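Local coordinates for protein aldose-aldose oxidoreductase (Caulobacter crescentus, PDB 5A04) that probably oxidises one aldose while reducing another, with a bound NADP(H) cofactor passing hydride between the two sugars, at residues 139-147 with 194-202. Residues are numbered along the deposited sequence; the frame is centred on the assembly and turned at random.
Sequences NIEAIKLVR and ARYLTGEEP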
loop_
_atom_site.group_PDB
_atom_site.type_symbol
_atom_site.label_atom_id
_atom_site.label_comp_id
_atom_site.label_asym_id
_atom_site.label_seq_id
_atom_site.Cartn_x
_atom_site.Cartn_y
_atom_site.Cartn_z
ATOM N N ASN A 139 -4.532 -11.909 -13.678
ATOM C CA ASN A 139 -5.534 -10.881 -13.379
ATOM C C ASN A 139 -6.949 -11.436 -13.478
ATOM O O ASN A 139 -7.794 -11.186 -12.617
ATOM C CB ASN A 139 -5.357 -9.677 -14.315
ATOM C CG ASN A 139 -4.212 -8.791 -13.897
ATOM O OD1 ASN A 139 -4.410 -7.813 -13.171
ATOM N ND2 ASN A 139 -2.998 -9.134 -14.323
ATOM N N ILE A 140 -7.210 -12.206 -14.527
ATOM C CA ILE A 140 -8.510 -12.835 -14.693
ATOM C C ILE A 140 -8.829 -13.746 -13.500
ATOM O O ILE A 140 -9.938 -13.714 -12.969
ATOM C CB ILE A 140 -8.562 -13.618 -16.012
ATOM C CG1 ILE A 140 -8.560 -12.628 -17.184
ATOM C CG2 ILE A 140 -9.799 -14.494 -16.076
ATOM C CD1 ILE A 140 -8.396 -13.282 -18.532
ATOM N N GLU A 141 -7.834 -14.510 -13.054
ATOM C CA GLU A 141 -7.992 -15.384 -11.887
ATOM C C GLU A 141 -8.326 -14.598 -10.605
ATOM O O GLU A 141 -9.207 -15.001 -9.845
ATOM C CB GLU A 141 -6.723 -16.213 -11.678
ATOM C CG GLU A 141 -6.858 -17.298 -10.605
ATOM C CD GLU A 141 -7.456 -18.606 -11.123
ATOM O OE1 GLU A 141 -7.617 -18.776 -12.350
ATOM O OE2 GLU A 141 -7.769 -19.479 -10.285
ATOM N N ALA A 142 -7.636 -13.482 -10.382
ATOM C CA ALA A 142 -7.908 -12.632 -9.212
ATOM C C ALA A 142 -9.332 -12.082 -9.241
ATOM O O ALA A 142 -10.059 -12.136 -8.247
ATOM C CB ALA A 142 -6.905 -11.472 -9.142
ATOM N N ILE A 143 -9.719 -11.527 -10.381
ATOM C CA ILE A 143 -11.067 -11.003 -10.535
ATOM C C ILE A 143 -12.096 -12.092 -10.234
ATOM O O ILE A 143 -13.053 -11.854 -9.492
ATOM C CB ILE A 143 -11.305 -10.438 -11.957
ATOM C CG1 ILE A 143 -10.437 -9.194 -12.197
ATOM C CG2 ILE A 143 -12.774 -10.087 -12.159
ATOM C CD1 ILE A 143 -10.383 -8.763 -13.673
ATOM N N LYS A 144 -11.885 -13.292 -10.778
ATOM C CA LYS A 144 -12.833 -14.391 -10.565
ATOM C C LYS A 144 -12.922 -14.809 -9.096
ATOM O O LYS A 144 -14.016 -15.075 -8.590
ATOM C CB LYS A 144 -12.465 -15.612 -11.414
ATOM C CG LYS A 144 -13.555 -16.691 -11.403
ATOM C CD LYS A 144 -14.712 -16.326 -12.339
ATOM C CE LYS A 144 -15.999 -17.094 -12.027
ATOM N NZ LYS A 144 -15.786 -18.561 -11.865
ATOM N N LEU A 145 -11.778 -14.871 -8.421
ATOM C CA LEU A 145 -11.760 -15.186 -6.993
ATOM C C LEU A 145 -12.622 -14.203 -6.211
ATOM O O LEU A 145 -13.408 -14.601 -5.352
ATOM C CB LEU A 145 -10.327 -15.176 -6.454
ATOM C CG LEU A 145 -9.517 -16.448 -6.734
ATOM C CD1 LEU A 145 -8.049 -16.244 -6.413
ATOM C CD2 LEU A 145 -10.085 -17.615 -5.916
ATOM N N VAL A 146 -12.485 -12.918 -6.523
ATOM C CA VAL A 146 -13.264 -11.898 -5.836
ATOM C C VAL A 146 -14.744 -12.106 -6.091
ATOM O O VAL A 146 -15.550 -12.099 -5.157
ATOM C CB VAL A 146 -12.867 -10.481 -6.285
ATOM C CG1 VAL A 146 -13.829 -9.456 -5.712
ATOM C CG2 VAL A 146 -11.429 -10.184 -5.865
ATOM N N ARG A 147 -15.094 -12.303 -7.355
ATOM C CA ARG A 147 -16.500 -12.405 -7.752
ATOM C C ARG A 147 -17.165 -13.654 -7.206
ATOM O O ARG A 147 -18.371 -13.650 -6.949
ATOM C CB ARG A 147 -16.634 -12.391 -9.276
ATOM C CG ARG A 147 -16.115 -11.131 -9.932
ATOM C CD ARG A 147 -16.941 -9.904 -9.567
ATOM N NE ARG A 147 -16.576 -8.765 -10.407
ATOM C CZ ARG A 147 -15.593 -7.910 -10.131
ATOM N NH1 ARG A 147 -14.862 -8.051 -9.032
ATOM N NH2 ARG A 147 -15.333 -6.916 -10.967
ATOM N N ALA A 194 -7.904 -1.189 -9.084
ATOM C CA ALA A 194 -8.801 -1.004 -7.940
ATOM C C ALA A 194 -10.251 -1.098 -8.409
ATOM O O ALA A 194 -11.092 -1.708 -7.743
ATOM C CB ALA A 194 -8.541 0.331 -7.254
ATOM N N ARG A 195 -10.518 -0.527 -9.582
ATOM C CA ARG A 195 -11.852 -0.571 -10.167
ATOM C C ARG A 195 -12.253 -1.980 -10.612
ATOM O O ARG A 195 -13.368 -2.408 -10.313
ATOM C CB ARG A 195 -11.950 0.409 -11.347
ATOM C CG ARG A 195 -11.967 1.900 -10.897
ATOM C CD ARG A 195 -11.957 2.893 -12.087
ATOM N NE ARG A 195 -13.088 2.588 -12.950
ATOM C CZ ARG A 195 -12.991 2.032 -14.152
ATOM N NH1 ARG A 195 -11.800 1.813 -14.698
ATOM N NH2 ARG A 195 -14.100 1.715 -14.821
ATOM N N TYR A 196 -11.378 -2.713 -11.311
ATOM C CA TYR A 196 -11.838 -4.022 -11.786
ATOM C C TYR A 196 -11.782 -5.100 -10.710
ATOM O O TYR A 196 -12.507 -6.090 -10.801
ATOM C CB TYR A 196 -11.109 -4.493 -13.075
ATOM C CG TYR A 196 -9.599 -4.702 -13.106
ATOM C CD1 TYR A 196 -8.982 -5.727 -12.389
ATOM C CD2 TYR A 196 -8.809 -3.941 -13.966
ATOM C CE1 TYR A 196 -7.593 -5.937 -12.479
ATOM C CE2 TYR A 196 -7.433 -4.134 -14.056
ATOM C CZ TYR A 196 -6.834 -5.136 -13.320
ATOM O OH TYR A 196 -5.471 -5.313 -13.439
ATOM N N LEU A 197 -10.989 -4.901 -9.668
ATOM C CA LEU A 197 -10.989 -5.869 -8.565
ATOM C C LEU A 197 -12.238 -5.687 -7.693
ATOM O O LEU A 197 -12.868 -6.668 -7.282
ATOM C CB LEU A 197 -9.711 -5.740 -7.729
ATOM C CG LEU A 197 -8.439 -6.149 -8.475
ATOM C CD1 LEU A 197 -7.219 -5.714 -7.692
ATOM C CD2 LEU A 197 -8.388 -7.676 -8.741
ATOM N N THR A 198 -12.617 -4.440 -7.414
ATOM C CA THR A 198 -13.833 -4.208 -6.630
ATOM C C THR A 198 -15.068 -4.391 -7.494
ATOM O O THR A 198 -16.142 -4.747 -6.994
ATOM C CB THR A 198 -13.888 -2.784 -6.019
ATOM O OG1 THR A 198 -13.817 -1.823 -7.077
ATOM C CG2 THR A 198 -12.741 -2.559 -5.052
ATOM N N GLY A 199 -14.918 -4.118 -8.789
ATOM C CA GLY A 199 -16.054 -4.035 -9.693
ATOM C C GLY A 199 -16.914 -2.822 -9.385
ATOM O O GLY A 199 -18.093 -2.773 -9.742
ATOM N N GLU A 200 -16.316 -1.834 -8.728
ATOM C CA GLU A 200 -17.038 -0.630 -8.320
ATOM C C GLU A 200 -16.396 0.648 -8.832
ATOM O O GLU A 200 -15.277 0.625 -9.335
ATOM C CB GLU A 200 -17.118 -0.563 -6.803
ATOM C CG GLU A 200 -17.845 -1.727 -6.144
ATOM C CD GLU A 200 -17.945 -1.520 -4.649
ATOM O OE1 GLU A 200 -18.773 -0.683 -4.218
ATOM O OE2 GLU A 200 -17.183 -2.175 -3.909
ATOM N N GLU A 201 -17.105 1.768 -8.680
ATOM C CA GLU A 201 -16.547 3.086 -8.979
ATOM C C GLU A 201 -16.429 3.891 -7.694
ATOM O O GLU A 201 -17.337 3.863 -6.867
ATOM C CB GLU A 201 -17.426 3.832 -9.995
ATOM C CG GLU A 201 -17.692 3.034 -11.258
ATOM C CD GLU A 201 -16.436 2.811 -12.078
ATOM O OE1 GLU A 201 -15.519 3.660 -11.996
ATOM O OE2 GLU A 201 -16.376 1.808 -12.818
ATOM N N PRO A 202 -15.318 4.625 -7.527
ATOM C CA PRO A 202 -15.083 5.285 -6.236
ATOM C C PRO A 202 -16.033 6.449 -5.981
ATOM O O PRO A 202 -16.513 7.076 -6.931
ATOM C CB PRO A 202 -13.634 5.774 -6.337
ATOM C CG PRO A 202 -13.334 5.815 -7.801
ATOM C CD PRO A 202 -14.199 4.797 -8.472
#
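Helix 139-147 runs alongside the last turn of helix 182-198, their local axes 45° apart and 9.4 Å at closest approach, with Ile143 set against Leu197. Arg147 closes one end with two bent hydrogen bonds, NH2 to Tyr196 O (2.9 Å) and NH1, from above the carbonyl plane, to Leu197 O (3.0 Å); one guanidinium holds two successive carbonyls at the helix C-terminus, where its charge should suit the dipole. The chain bends at chi2 (-66°), bringing the guanidinium back along its own helix with Ile143 CG2 over one face, and NH2 comes 3.2 Å from Gly199 CA. Gly199, without a side chain, leaves room there, and its positive phi turns the chain out of the helix. Both helices pack on one face of the mixed sheet of the C-terminal domain, as in the glucose-fructose oxidoreductase family, and Tyr250 of strand 247-254 touches Ala142, Tyr196 and Leu197. At the other end, Tyr196 OH donates to Asn139 OD1 (2.7 Å) from above the carbonyl plane; Tyr250 also bonds this oxygen. Chi1 of 60° swings the tyrosine ring across to Ile143, whose CD1 meets ring atom CD1 at 3.6 Å. A leucine for Tyr196 would probably leave Asn139 OD1 to Tyr250 OH and remove ring atoms that Ile143 CD1 lies against. Between these ends, Leu197 CD2 rests on Ala142 CB (4.1 Å), small enough to admit it.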